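PDB 3F7W: putative fructosamine-3-kinase from Thermobifida fusca YX, which probably acts as a fructosamine kinase-like enzyme that transfers phosphate from ATP to the sugar of glycated amines. Local coordinates for residues 73-78 / 106-111; 197-202 / 208-213; 217-222 / 239-244; 226-231 / 261-266. All blocks are in the same frame, centred on the assembly; numbering follows the deposited sequence.

Contact 2 lies nearest the middle of the chain, about 8 Å between its centre and that of the chain, and buries the most surface, 356 Å²; it is largely a backbone-paired hairpin ending in polar groups. Contacts 1 and 3, each about 14 Å out and partly buried, both turn on a polar side chain, an amide on a loop carbonyl and a guanidinium on a phenol hydroxyl. Contact 4 is a surface contact of apolar and aromatic groups. Contacts 3 and 4 use successive parts of helix 219-229. Contact 1 joins contact 2 through a backbone bond between Pro-75 and Val-209, and its helix packs against segment 239-244 of contact 3.

Contact 1: 73-78 / 106-111; sequences GSPVPQ and GHQLAA. With EDO (1,2-ethanediol), chain H.
The loop between helix 57-68 and strand 79-83 docks on helix 99-114 where Gly-73 meets Gln-108. Gln-108 NE2 donates to Gly-73 O over 2.9 Å, with 160° at the hydrogen. The acceptor lies close to the plane of the glutamine amide, whereas the donor is tilted from the carbonyl plane of the glycine. An extended chain beyond CG carries the amide outward from the helix, and the same chain passes beside the accepted oxygen, Gln-108 CG standing 3.2 Å from Gly-73 O. Pro-75 adds an apolar flank, its CB 3.7 Å from Gln-108 NE2. Between these two loop residues, Ser-74 points away from the helix and closes an ST turn, with Val-76 N donating to Ser-74 OG at 3.0 Å. At the far end of the loop, Gln-78 OE1 has a weak bond to O1 of an ethanediol, probably from the crystallisation liquor. The other end of the Gln-108 amide is also engaged: OE1 accepts from Ala-207 N in the neighbouring hairpin. With one N-H donated and OE1 accepting, the flip of the amide is probably fixed, and one helical side chain ties the loop and the hairpin together.

Contact 2: 197-202 / 208-213; sequences NGNVLW and VVIDPA
Leu-201 and Val-208 form an antiparallel hydrogen-bonded pair: Leu-201 N reaches Val-208 O at 2.7 Å and Val-208 N returns to Leu-201 O at 2.8 Å, both nearly straight at the hydrogen. Beyond the non-hydrogen-bonded pair Val-200 and Val-209, Ile-210 N donates to Asn-199 O at 2.9 Å. That same carbonyl oxygen also takes a CA-H...O contact from Val-209 CA, 3.2 Å away. Beside this bond lie two polar side chains. Asn-199 OD1 and Asp-211 OD2 approach to 3.1 Å, yet both are acceptors and do not bond; their flat groups stand 83° apart. Each has its partner outside: Asn-199 ND2 donates to Asp-194 O, and Asp-211 OD1 makes a salt bridge with Lys-45. Replacing Asn-199 with an alanine would probably leave Asp-194 O without this donor and open a gap beside Asp-211 CB and Ile-210 CG1. Ile-210 crosses Leu-201 at about a right angle, CG2 lying 3.9 Å from Leu-201 CD1; an unknown ligand is bound about 4 Å from the Ile-210 side chain. The hairpin and its flanking residues match the kinase-like fold, in which an asparagine at the end of the catalytic loop and an aspartate just after the second strand of the following hairpin converge to bind magnesium; Asn-199 and Asp-211 are consistent with that pair.

Contact 3: 217-222 / 239-244; sequences GHREAD and DAYNEV
Arg-219, in the opening turn of helix 219-229, runs alongside the hydroxyl of Tyr-241 on helix 234-244 and bonds it with NH1. Its CB already lies 3.6 Å from Tyr-241 OH. A chi1 of 63° sets CG between the backbone N and the carbonyl carbon, and this keeps the next two carbons alongside the same oxygen, with CG at 3.6 Å and CD at 3.7 Å from Tyr-241 OH. From CG the chain runs extended to NE, which forms a salt bridge with Glu-186. The helix it leaves is capped by His-218, whose ND1 accepts from Glu-220 N almost in the imidazole plane. Further along the helix, Asp-222 accepts from the backbone N of His-192 and Gly-193, as the aspartate of the corresponding helix in protein kinases holds the catalytic loop, which is consistent with the contact lying in the helical lobe of a kinase-like fold. At the tip, Arg-219 NH1 donates to Tyr-241 OH at 3.0 Å, bent to 143° at the hydrogen, and the oxygen sits at the guanidinium edge, tilted from its plane. Arg-219 NH1 also comes 3.4 Å from Tyr-241 CE1, with guanidinium and ring planes only 24° apart. Further bonds hold the end of the arginine: NH1 to Ala-245 O and NH2 to Pro-246 O, just beyond helix 234-244. Tyr-241 OH is also hydrogen-bonded to His-113 ND1.

Contact 4: 226-231 / 261-266; sequences LALFGL and HPLLVH
Pro-262, near the kink of helix 251-270, is the first residue of segment 261-266 to touch helix 219-229, its CG resting 4.0 Å from Leu-228 CD2. The ring belongs to the stretch where the helix lacks its regular bonds, the N of residues 261 and 262 having none to the preceding turn. Leu-263 follows and meets the same methyl, and the second one as well. Its CG is 3.9 Å from Leu-228 CD2, and its CD1 is 4.1 Å from Leu-228 CD1, so both methyls are engaged as the two chains cross. A chi1 of -179° swings Leu-228 CG away from the backbone N and across to the other helix. Leu-263 also packs on Thr-277, Leu-278 and Thr-281 of helix 275-286. Cutting Leu-228 back to an alanine would probably open a gap between the two helices beside Pro-262 and Leu-263 and leave both without their apolar mate. One turn on from Pro-262, His-266 meets Phe-229. His-266 CD2 lies at the edge of the phenylalanine ring, 3.4 Å from Phe-229 CZ, and the two side chains come from opposite directions. The ring centroids are 5.2 Å apart and the planes make 67°, an oblique pairing. One face of the imidazole lies over its own helix, with Pro-262 C 3.6 Å above the plane. Methyl groups and an oblique ring pair thus carry the contact, so the helices are matched here through shape and van der Waals contact, without hydrogen bonds or salt bridges between the two segments.

Contact 1: 73-78 / 106-111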
loop_
_atom_site.group_PDB
_atom_site.type_symbol
_atom_site.label_atom_id
_atom_site.label_comp_id
_atom_site.label_asym_id
_atom_site.label_seq_id
_atom_site.Cartn_x
_atom_site.Cartn_y
_atom_site.Cartn_z
ATOM N N GLY A 73 6.990 6.507 16.332
ATOM C CA GLY A 73 7.726 5.355 15.819
ATOM C C GLY A 73 7.339 4.991 14.400
ATOM O O GLY A 73 7.372 3.808 14.028
ATOM N N SER A 74 6.979 5.995 13.609
ATOM C CA SER A 74 6.533 5.794 12.246
ATOM C C SER A 74 7.446 4.831 11.488
ATOM O O SER A 74 8.690 5.002 11.486
ATOM C CB SER A 74 6.526 7.104 11.448
ATOM O OG SER A 74 6.158 6.835 10.098
ATOM N N PRO A 75 6.854 3.847 10.802
ATOM C CA PRO A 75 7.652 2.968 9.940
ATOM C C PRO A 75 7.806 3.518 8.504
ATOM O O PRO A 75 8.301 2.819 7.652
ATOM C CB PRO A 75 6.821 1.672 9.918
ATOM C CG PRO A 75 5.449 2.152 10.028
ATOM C CD PRO A 75 5.439 3.452 10.804
ATOM N N VAL A 76 7.419 4.770 8.259
ATOM C CA VAL A 76 7.379 5.346 6.910
ATOM C C VAL A 76 8.683 6.093 6.646
ATOM O O VAL A 76 9.084 6.932 7.459
ATOM C CB VAL A 76 6.189 6.358 6.793
ATOM C CG1 VAL A 76 6.092 6.934 5.377
ATOM C CG2 VAL A 76 4.885 5.684 7.191
ATOM N N PRO A 77 9.316 5.869 5.489
ATOM C CA PRO A 77 10.532 6.675 5.179
ATOM C C PRO A 77 10.236 8.160 5.001
ATOM O O PRO A 77 9.172 8.542 4.477
ATOM C CB PRO A 77 11.010 6.119 3.849
ATOM C CG PRO A 77 10.246 4.936 3.601
ATOM C CD PRO A 77 8.971 4.985 4.375
ATOM N N GLN A 78 11.208 8.989 5.387
ATOM C CA GLN A 78 11.157 10.416 5.167
ATOM C C GLN A 78 11.511 10.742 3.709
ATOM O O GLN A 78 12.385 10.123 3.127
ATOM C CB GLN A 78 12.163 11.114 6.083
ATOM C CG GLN A 78 11.995 10.843 7.573
ATOM C CD GLN A 78 13.029 11.600 8.384
ATOM O OE1 GLN A 78 14.053 12.019 7.841
ATOM N NE2 GLN A 78 12.774 11.781 9.675
ATOM N N GLY A 106 4.362 -4.393 15.027
ATOM C CA GLY A 106 2.942 -4.402 15.395
ATOM C C GLY A 106 2.518 -3.097 16.049
ATOM O O GLY A 106 1.509 -2.508 15.697
ATOM N N HIS A 107 3.301 -2.640 17.004
ATOM C CA HIS A 107 3.036 -1.356 17.656
ATOM C C HIS A 107 3.118 -0.164 16.689
ATOM O O HIS A 107 2.310 0.765 16.762
ATOM C CB HIS A 107 4.024 -1.145 18.801
ATOM C CG HIS A 107 3.834 -2.086 19.959
ATOM N ND1 HIS A 107 4.797 -2.252 20.936
ATOM C CD2 HIS A 107 2.791 -2.874 20.323
ATOM C CE1 HIS A 107 4.355 -3.109 21.842
ATOM N NE2 HIS A 107 3.145 -3.509 21.492
ATOM N N GLN A 108 4.133 -0.164 15.829
ATOM C CA GLN A 108 4.319 0.867 14.829
ATOM C C GLN A 108 3.100 0.997 13.934
ATOM O O GLN A 108 2.640 2.110 13.649
ATOM C CB GLN A 108 5.545 0.585 13.952
ATOM C CG GLN A 108 6.916 0.666 14.624
ATOM C CD GLN A 108 8.025 0.354 13.658
ATOM O OE1 GLN A 108 8.287 -0.833 13.328
ATOM N NE2 GLN A 108 8.639 1.416 13.105
ATOM N N LEU A 109 2.606 -0.133 13.451
ATOM C CA LEU A 109 1.434 -0.132 12.574
ATOM C C LEU A 109 0.165 0.353 13.264
ATOM O O LEU A 109 -0.641 1.055 12.661
ATOM C CB LEU A 109 1.178 -1.549 12.016
ATOM C CG LEU A 109 1.991 -2.092 10.843
ATOM C CD1 LEU A 109 1.483 -3.547 10.552
ATOM C CD2 LEU A 109 1.891 -1.203 9.600
ATOM N N ALA A 110 -0.050 -0.072 14.509
ATOM C CA ALA A 110 -1.182 0.398 15.283
ATOM C C ALA A 110 -1.174 1.931 15.408
ATOM O O ALA A 110 -2.202 2.564 15.228
ATOM C CB ALA A 110 -1.209 -0.279 16.702
ATOM N N ALA A 111 -0.029 2.523 15.733
ATOM C CA ALA A 111 0.050 3.981 15.905
ATOM C C ALA A 111 -0.192 4.696 14.563
ATOM O O ALA A 111 -0.846 5.731 14.507
ATOM C CB ALA A 111 1.401 4.384 16.490
HETATM C C1 EDO H . 16.754 10.256 7.749
HETATM O O1 EDO H . 16.370 10.259 9.123
HETATM C C2 EDO H . 18.033 11.054 7.594
HETATM O O2 EDO H . 18.797 10.460 6.538
#

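Contact 2: 197-202 / 208-213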
loop_
_atom_site.group_PDB
_atom_site.type_symbol
_atom_site.label_atom_id
_atom_site.label_comp_id
_atom_site.label_asym_id
_atom_site.label_seq_id
_atom_site.Cartn_x
_atom_site.Cartn_y
_atom_site.Cartn_z
ATOM N N ASN A 197 4.282 -8.438 1.978
ATOM C CA ASN A 197 5.601 -8.644 2.596
ATOM C C ASN A 197 6.762 -7.925 1.878
ATOM O O ASN A 197 7.719 -7.490 2.521
ATOM C CB ASN A 197 5.929 -10.148 2.763
ATOM C CG ASN A 197 5.929 -10.896 1.439
ATOM O OD1 ASN A 197 6.877 -10.771 0.647
ATOM N ND2 ASN A 197 4.884 -11.669 1.184
ATOM N N GLY A 198 6.630 -7.754 0.570
ATOM C CA GLY A 198 7.663 -7.105 -0.236
ATOM C C GLY A 198 7.733 -5.602 -0.007
ATOM O O GLY A 198 8.695 -4.955 -0.409
ATOM N N ASN A 199 6.715 -5.054 0.635
ATOM C CA ASN A 199 6.701 -3.634 1.005
ATOM C C ASN A 199 7.008 -3.408 2.486
ATOM O O ASN A 199 6.801 -2.319 3.005
ATOM C CB ASN A 199 5.367 -3.002 0.587
ATOM C CG ASN A 199 5.280 -2.734 -0.909
ATOM O OD1 ASN A 199 6.311 -2.618 -1.597
ATOM N ND2 ASN A 199 4.036 -2.659 -1.434
ATOM N N VAL A 200 7.462 -4.461 3.153
ATOM C CA VAL A 200 7.944 -4.439 4.545
ATOM C C VAL A 200 9.436 -4.755 4.533
ATOM O O VAL A 200 9.868 -5.856 4.136
ATOM C CB VAL A 200 7.146 -5.432 5.432
ATOM C CG1 VAL A 200 7.626 -5.404 6.893
ATOM C CG2 VAL A 200 5.649 -5.102 5.317
ATOM N N LEU A 201 10.221 -3.762 4.919
ATOM C CA LEU A 201 11.666 -3.884 5.012
ATOM C C LEU A 201 12.051 -3.984 6.477
ATOM O O LEU A 201 11.926 -3.026 7.248
ATOM C CB LEU A 201 12.364 -2.688 4.375
ATOM C CG LEU A 201 12.027 -2.421 2.907
ATOM C CD1 LEU A 201 12.967 -1.364 2.362
ATOM C CD2 LEU A 201 12.102 -3.684 2.077
ATOM N N TRP A 202 12.501 -5.165 6.856
ATOM C CA TRP A 202 12.811 -5.439 8.246
ATOM C C TRP A 202 14.075 -4.700 8.712
ATOM O O TRP A 202 15.044 -4.505 7.945
ATOM C CB TRP A 202 12.907 -6.945 8.471
ATOM C CG TRP A 202 11.605 -7.624 8.306
ATOM C CD1 TRP A 202 11.053 -8.066 7.143
ATOM C CD2 TRP A 202 10.674 -7.934 9.338
ATOM N NE1 TRP A 202 9.831 -8.646 7.390
ATOM C CE2 TRP A 202 9.576 -8.575 8.732
ATOM C CE3 TRP A 202 10.667 -7.740 10.719
ATOM C CZ2 TRP A 202 8.477 -9.023 9.456
ATOM C CZ3 TRP A 202 9.564 -8.185 11.446
ATOM C CH2 TRP A 202 8.487 -8.826 10.808
ATOM N N VAL A 208 10.277 -0.991 8.200
ATOM C CA VAL A 208 9.939 0.167 7.378
ATOM C C VAL A 208 9.001 -0.279 6.239
ATOM O O VAL A 208 9.201 -1.333 5.610
ATOM C CB VAL A 208 11.217 0.831 6.803
ATOM C CG1 VAL A 208 10.893 1.906 5.765
ATOM C CG2 VAL A 208 12.081 1.386 7.966
ATOM N N VAL A 209 7.982 0.539 5.985
ATOM C CA VAL A 209 6.969 0.239 4.965
ATOM C C VAL A 209 7.218 1.139 3.772
ATOM O O VAL A 209 7.435 2.343 3.925
ATOM C CB VAL A 209 5.508 0.368 5.507
ATOM C CG1 VAL A 209 5.308 -0.561 6.707
ATOM C CG2 VAL A 209 5.148 1.818 5.887
ATOM N N ILE A 210 7.209 0.547 2.584
ATOM C CA ILE A 210 7.563 1.283 1.354
ATOM C C ILE A 210 6.454 1.151 0.318
ATOM O O ILE A 210 5.522 0.324 0.466
ATOM C CB ILE A 210 8.916 0.820 0.775
ATOM C CG1 ILE A 210 8.885 -0.676 0.447
ATOM C CG2 ILE A 210 10.092 1.196 1.700
ATOM C CD1 ILE A 210 9.998 -1.155 -0.518
ATOM N N ASP A 211 6.525 1.988 -0.718
ATOM C CA ASP A 211 5.620 1.911 -1.835
ATOM C C ASP A 211 4.121 1.994 -1.435
ATOM O O ASP A 211 3.301 1.202 -1.886
ATOM C CB ASP A 211 5.920 0.652 -2.644
ATOM C CG ASP A 211 7.360 0.607 -3.163
ATOM O OD1 ASP A 211 8.007 1.674 -3.348
ATOM O OD2 ASP A 211 7.821 -0.518 -3.373
ATOM N N PRO A 212 3.745 2.997 -0.639
ATOM C CA PRO A 212 2.359 3.074 -0.198
ATOM C C PRO A 212 1.385 3.492 -1.288
ATOM O O PRO A 212 1.754 4.182 -2.258
ATOM C CB PRO A 212 2.390 4.201 0.858
ATOM C CG PRO A 212 3.440 5.115 0.364
ATOM C CD PRO A 212 4.528 4.139 -0.121
ATOM N N ALA A 213 0.125 3.081 -1.117
ATOM C CA ALA A 213 -1.014 3.603 -1.880
ATOM C C ALA A 213 -1.959 4.178 -0.791
ATOM O O ALA A 213 -3.065 3.693 -0.531
ATOM C CB ALA A 213 -1.683 2.491 -2.717
#

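Contact 3: 217-222 / 239-244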
loop_
_atom_site.group_PDB
_atom_site.type_symbol
_atom_site.label_atom_id
_atom_site.label_comp_id
_atom_site.label_asym_id
_atom_site.label_seq_id
_atom_site.Cartn_x
_atom_site.Cartn_y
_atom_site.Cartn_z
ATOM N N GLY A 217 -8.818 4.324 5.069
ATOM C CA GLY A 217 -9.311 2.980 4.721
ATOM C C GLY A 217 -9.638 2.238 5.992
ATOM O O GLY A 217 -9.462 2.774 7.097
ATOM N N HIS A 218 -10.115 1.010 5.850
ATOM C CA HIS A 218 -10.319 0.168 6.997
ATOM C C HIS A 218 -8.977 -0.404 7.397
ATOM O O HIS A 218 -8.271 -0.974 6.575
ATOM C CB HIS A 218 -11.314 -0.950 6.672
ATOM C CG HIS A 218 -11.974 -1.519 7.877
ATOM N ND1 HIS A 218 -11.263 -2.069 8.929
ATOM C CD2 HIS A 218 -13.281 -1.595 8.216
ATOM C CE1 HIS A 218 -12.117 -2.492 9.847
ATOM N NE2 HIS A 218 -13.347 -2.225 9.436
ATOM N N ARG A 219 -8.625 -0.268 8.668
ATOM C CA ARG A 219 -7.323 -0.770 9.134
ATOM C C ARG A 219 -7.155 -2.279 8.911
ATOM O O ARG A 219 -6.051 -2.743 8.722
ATOM C CB ARG A 219 -7.087 -0.403 10.592
ATOM C CG ARG A 219 -8.061 -0.986 11.609
ATOM C CD ARG A 219 -8.196 -0.039 12.831
ATOM N NE ARG A 219 -8.945 -0.629 13.946
ATOM C CZ ARG A 219 -8.410 -1.197 15.034
ATOM N NH1 ARG A 219 -7.107 -1.311 15.196
ATOM N NH2 ARG A 219 -9.209 -1.693 15.978
ATOM N N GLU A 220 -8.262 -3.035 8.923
ATOM C CA GLU A 220 -8.224 -4.468 8.608
ATOM C C GLU A 220 -7.643 -4.757 7.223
ATOM O O GLU A 220 -7.077 -5.814 7.025
ATOM C CB GLU A 220 -9.590 -5.128 8.803
ATOM C CG GLU A 220 -9.999 -5.234 10.314
ATOM C CD GLU A 220 -11.405 -5.784 10.554
ATOM O OE1 GLU A 220 -11.919 -6.588 9.735
ATOM O OE2 GLU A 220 -11.982 -5.427 11.592
ATOM N N ALA A 221 -7.747 -3.803 6.282
ATOM C CA ALA A 221 -7.185 -3.956 4.944
ATOM C C ALA A 221 -5.700 -4.262 5.005
ATOM O O ALA A 221 -5.225 -5.202 4.374
ATOM C CB ALA A 221 -7.441 -2.688 4.072
ATOM N N ASP A 222 -4.956 -3.470 5.764
ATOM C CA ASP A 222 -3.488 -3.637 5.799
ATOM C C ASP A 222 -3.111 -4.986 6.406
ATOM O O ASP A 222 -2.246 -5.696 5.904
ATOM C CB ASP A 222 -2.819 -2.499 6.601
ATOM C CG ASP A 222 -2.580 -1.201 5.767
ATOM O OD1 ASP A 222 -2.811 -1.156 4.536
ATOM O OD2 ASP A 222 -2.146 -0.200 6.391
ATOM N N ASP A 239 -0.481 -9.970 17.078
ATOM C CA ASP A 239 -0.648 -9.995 18.525
ATOM C C ASP A 239 -0.223 -8.685 19.186
ATOM O O ASP A 239 -0.940 -8.150 20.032
ATOM C CB ASP A 239 0.148 -11.157 19.160
ATOM C CG ASP A 239 -0.459 -12.522 18.883
ATOM O OD1 ASP A 239 -1.572 -12.601 18.333
ATOM O OD2 ASP A 239 0.205 -13.526 19.210
ATOM N N ALA A 240 0.951 -8.184 18.811
ATOM C CA ALA A 240 1.450 -6.894 19.324
ATOM C C ALA A 240 0.522 -5.748 18.886
ATOM O O ALA A 240 0.143 -4.919 19.699
ATOM C CB ALA A 240 2.889 -6.658 18.889
ATOM N N TYR A 241 0.092 -5.747 17.628
ATOM C CA TYR A 241 -0.928 -4.782 17.156
ATOM C C TYR A 241 -2.192 -4.782 18.014
ATOM O O TYR A 241 -2.675 -3.728 18.477
ATOM C CB TYR A 241 -1.272 -5.128 15.707
ATOM C CG TYR A 241 -2.213 -4.171 15.043
ATOM C CD1 TYR A 241 -3.602 -4.264 15.248
ATOM C CD2 TYR A 241 -1.732 -3.173 14.207
ATOM C CE1 TYR A 241 -4.484 -3.377 14.634
ATOM C CE2 TYR A 241 -2.620 -2.267 13.579
ATOM C CZ TYR A 241 -3.993 -2.399 13.799
ATOM O OH TYR A 241 -4.878 -1.537 13.194
ATOM N N ASN A 242 -2.721 -5.972 18.228
ATOM C CA ASN A 242 -3.942 -6.174 19.021
ATOM C C ASN A 242 -3.785 -5.814 20.504
ATOM O O ASN A 242 -4.770 -5.538 21.175
ATOM C CB ASN A 242 -4.472 -7.611 18.825
ATOM C CG ASN A 242 -5.269 -7.784 17.521
ATOM O OD1 ASN A 242 -5.998 -6.884 17.102
ATOM N ND2 ASN A 242 -5.140 -8.948 16.886
ATOM N N GLU A 243 -2.559 -5.771 21.016
ATOM C CA GLU A 243 -2.339 -5.350 22.400
ATOM C C GLU A 243 -2.718 -3.905 22.562
ATOM O O GLU A 243 -3.277 -3.532 23.581
ATOM C CB GLU A 243 -0.879 -5.441 22.804
ATOM C CG GLU A 243 -0.374 -6.814 23.116
ATOM C CD GLU A 243 1.147 -6.850 23.253
ATOM O OE1 GLU A 243 1.840 -5.783 23.142
ATOM O OE2 GLU A 243 1.641 -7.966 23.469
ATOM N N VAL A 244 -2.393 -3.099 21.552
ATOM C CA VAL A 244 -2.477 -1.652 21.647
ATOM C C VAL A 244 -3.692 -1.050 20.928
ATOM O O VAL A 244 -4.165 0.009 21.316
ATOM C CB VAL A 244 -1.171 -0.969 21.147
ATOM C CG1 VAL A 244 0.045 -1.465 21.951
ATOM C CG2 VAL A 244 -0.960 -1.217 19.710
#

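Contact 4: 226-231 / 261-266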
loop_
_atom_site.group_PDB
_atom_site.type_symbol
_atom_site.label_atom_id
_atom_site.label_comp_id
_atom_site.label_asym_id
_atom_site.label_seq_id
_atom_site.Cartn_x
_atom_site.Cartn_y
_atom_site.Cartn_z
ATOM N N LEU A 226 -1.146 -8.255 4.722
ATOM C CA LEU A 226 -0.029 -9.002 5.343
ATOM C C LEU A 226 -0.317 -10.507 5.325
ATOM O O LEU A 226 0.553 -11.325 5.017
ATOM C CB LEU A 226 0.242 -8.512 6.766
ATOM C CG LEU A 226 0.848 -7.108 6.874
ATOM C CD1 LEU A 226 0.864 -6.698 8.368
ATOM C CD2 LEU A 226 2.262 -7.074 6.219
ATOM N N ALA A 227 -1.565 -10.868 5.604
ATOM C CA ALA A 227 -1.975 -12.238 5.623
ATOM C C ALA A 227 -2.031 -12.836 4.210
ATOM O O ALA A 227 -1.640 -13.969 4.025
ATOM C CB ALA A 227 -3.354 -12.381 6.354
ATOM N N LEU A 228 -2.498 -12.072 3.227
ATOM C CA LEU A 228 -2.756 -12.619 1.901
ATOM C C LEU A 228 -1.515 -13.287 1.291
ATOM O O LEU A 228 -1.589 -14.411 0.795
ATOM C CB LEU A 228 -3.285 -11.534 0.995
ATOM C CG LEU A 228 -3.657 -11.904 -0.448
ATOM C CD1 LEU A 228 -4.645 -13.031 -0.460
ATOM C CD2 LEU A 228 -4.253 -10.693 -1.153
ATOM N N PHE A 229 -0.387 -12.590 1.296
ATOM C CA PHE A 229 0.862 -13.160 0.756
ATOM C C PHE A 229 1.826 -13.572 1.863
ATOM O O PHE A 229 2.948 -14.019 1.607
ATOM C CB PHE A 229 1.508 -12.195 -0.229
ATOM C CG PHE A 229 0.608 -11.877 -1.381
ATOM C CD1 PHE A 229 0.533 -12.726 -2.468
ATOM C CD2 PHE A 229 -0.219 -10.766 -1.334
ATOM C CE1 PHE A 229 -0.350 -12.459 -3.505
ATOM C CE2 PHE A 229 -1.089 -10.483 -2.372
ATOM C CZ PHE A 229 -1.148 -11.359 -3.461
ATOM N N GLY A 230 1.362 -13.460 3.095
ATOM C CA GLY A 230 2.116 -13.940 4.252
ATOM C C GLY A 230 3.168 -12.920 4.671
ATOM O O GLY A 230 3.492 -12.000 3.920
ATOM N N LEU A 231 3.706 -13.114 5.875
ATOM C CA LEU A 231 4.733 -12.233 6.426
ATOM C C LEU A 231 5.502 -13.010 7.458
ATOM O O LEU A 231 4.887 -13.754 8.223
ATOM C CB LEU A 231 4.097 -11.042 7.132
ATOM C CG LEU A 231 5.044 -9.936 7.620
ATOM C CD1 LEU A 231 5.525 -9.070 6.434
ATOM C CD2 LEU A 231 4.390 -9.087 8.726
ATOM N N HIS A 261 -10.183 -6.527 -2.717
ATOM C CA HIS A 261 -9.633 -5.387 -3.457
ATOM C C HIS A 261 -8.247 -5.731 -4.034
ATOM O O HIS A 261 -8.063 -5.648 -5.243
ATOM C CB HIS A 261 -9.571 -4.119 -2.579
ATOM C CG HIS A 261 -8.673 -3.061 -3.129
ATOM N ND1 HIS A 261 -8.951 -2.391 -4.311
ATOM C CD2 HIS A 261 -7.490 -2.573 -2.680
ATOM C CE1 HIS A 261 -7.970 -1.535 -4.559
ATOM N NE2 HIS A 261 -7.071 -1.631 -3.590
ATOM N N PRO A 262 -7.261 -6.105 -3.175
ATOM C CA PRO A 262 -5.941 -6.419 -3.744
ATOM C C PRO A 262 -5.982 -7.529 -4.742
ATOM O O PRO A 262 -5.236 -7.480 -5.721
ATOM C CB PRO A 262 -5.099 -6.829 -2.522
ATOM C CG PRO A 262 -6.060 -7.097 -1.444
ATOM C CD PRO A 262 -7.236 -6.198 -1.712
ATOM N N LEU A 263 -6.830 -8.542 -4.525
ATOM C CA LEU A 263 -6.882 -9.642 -5.482
ATOM C C LEU A 263 -7.400 -9.231 -6.873
ATOM O O LEU A 263 -6.888 -9.711 -7.911
ATOM C CB LEU A 263 -7.672 -10.846 -4.929
ATOM C CG LEU A 263 -6.874 -11.630 -3.866
ATOM C CD1 LEU A 263 -7.812 -12.592 -3.103
ATOM C CD2 LEU A 263 -5.618 -12.378 -4.482
ATOM N N LEU A 264 -8.405 -8.365 -6.899
ATOM C CA LEU A 264 -8.889 -7.803 -8.157
ATOM C C LEU A 264 -7.844 -6.932 -8.870
ATOM O O LEU A 264 -7.717 -6.984 -10.100
ATOM C CB LEU A 264 -10.172 -7.009 -7.931
ATOM C CG LEU A 264 -11.399 -7.888 -7.663
ATOM C CD1 LEU A 264 -12.505 -7.030 -7.028
ATOM C CD2 LEU A 264 -11.911 -8.584 -8.959
ATOM N N VAL A 265 -7.092 -6.159 -8.100
ATOM C CA VAL A 265 -5.981 -5.402 -8.671
ATOM C C VAL A 265 -4.955 -6.350 -9.289
ATOM O O VAL A 265 -4.469 -6.093 -10.381
ATOM C CB VAL A 265 -5.338 -4.466 -7.622
ATOM C CG1 VAL A 265 -4.046 -3.805 -8.182
ATOM C CG2 VAL A 265 -6.350 -3.403 -7.222
ATOM N N HIS A 266 -4.657 -7.459 -8.617
ATOM C CA HIS A 266 -3.648 -8.402 -9.131
ATOM C C HIS A 266 -4.112 -9.047 -10.443
ATOM O O HIS A 266 -3.332 -9.197 -11.398
ATOM C CB HIS A 266 -3.278 -9.441 -8.080
ATOM C CG HIS A 266 -2.782 -8.832 -6.809
ATOM N ND1 HIS A 266 -2.085 -7.636 -6.783
ATOM C CD2 HIS A 266 -2.901 -9.229 -5.519
ATOM C CE1 HIS A 266 -1.822 -7.313 -5.530
ATOM N NE2 HIS A 266 -2.283 -8.272 -4.744
#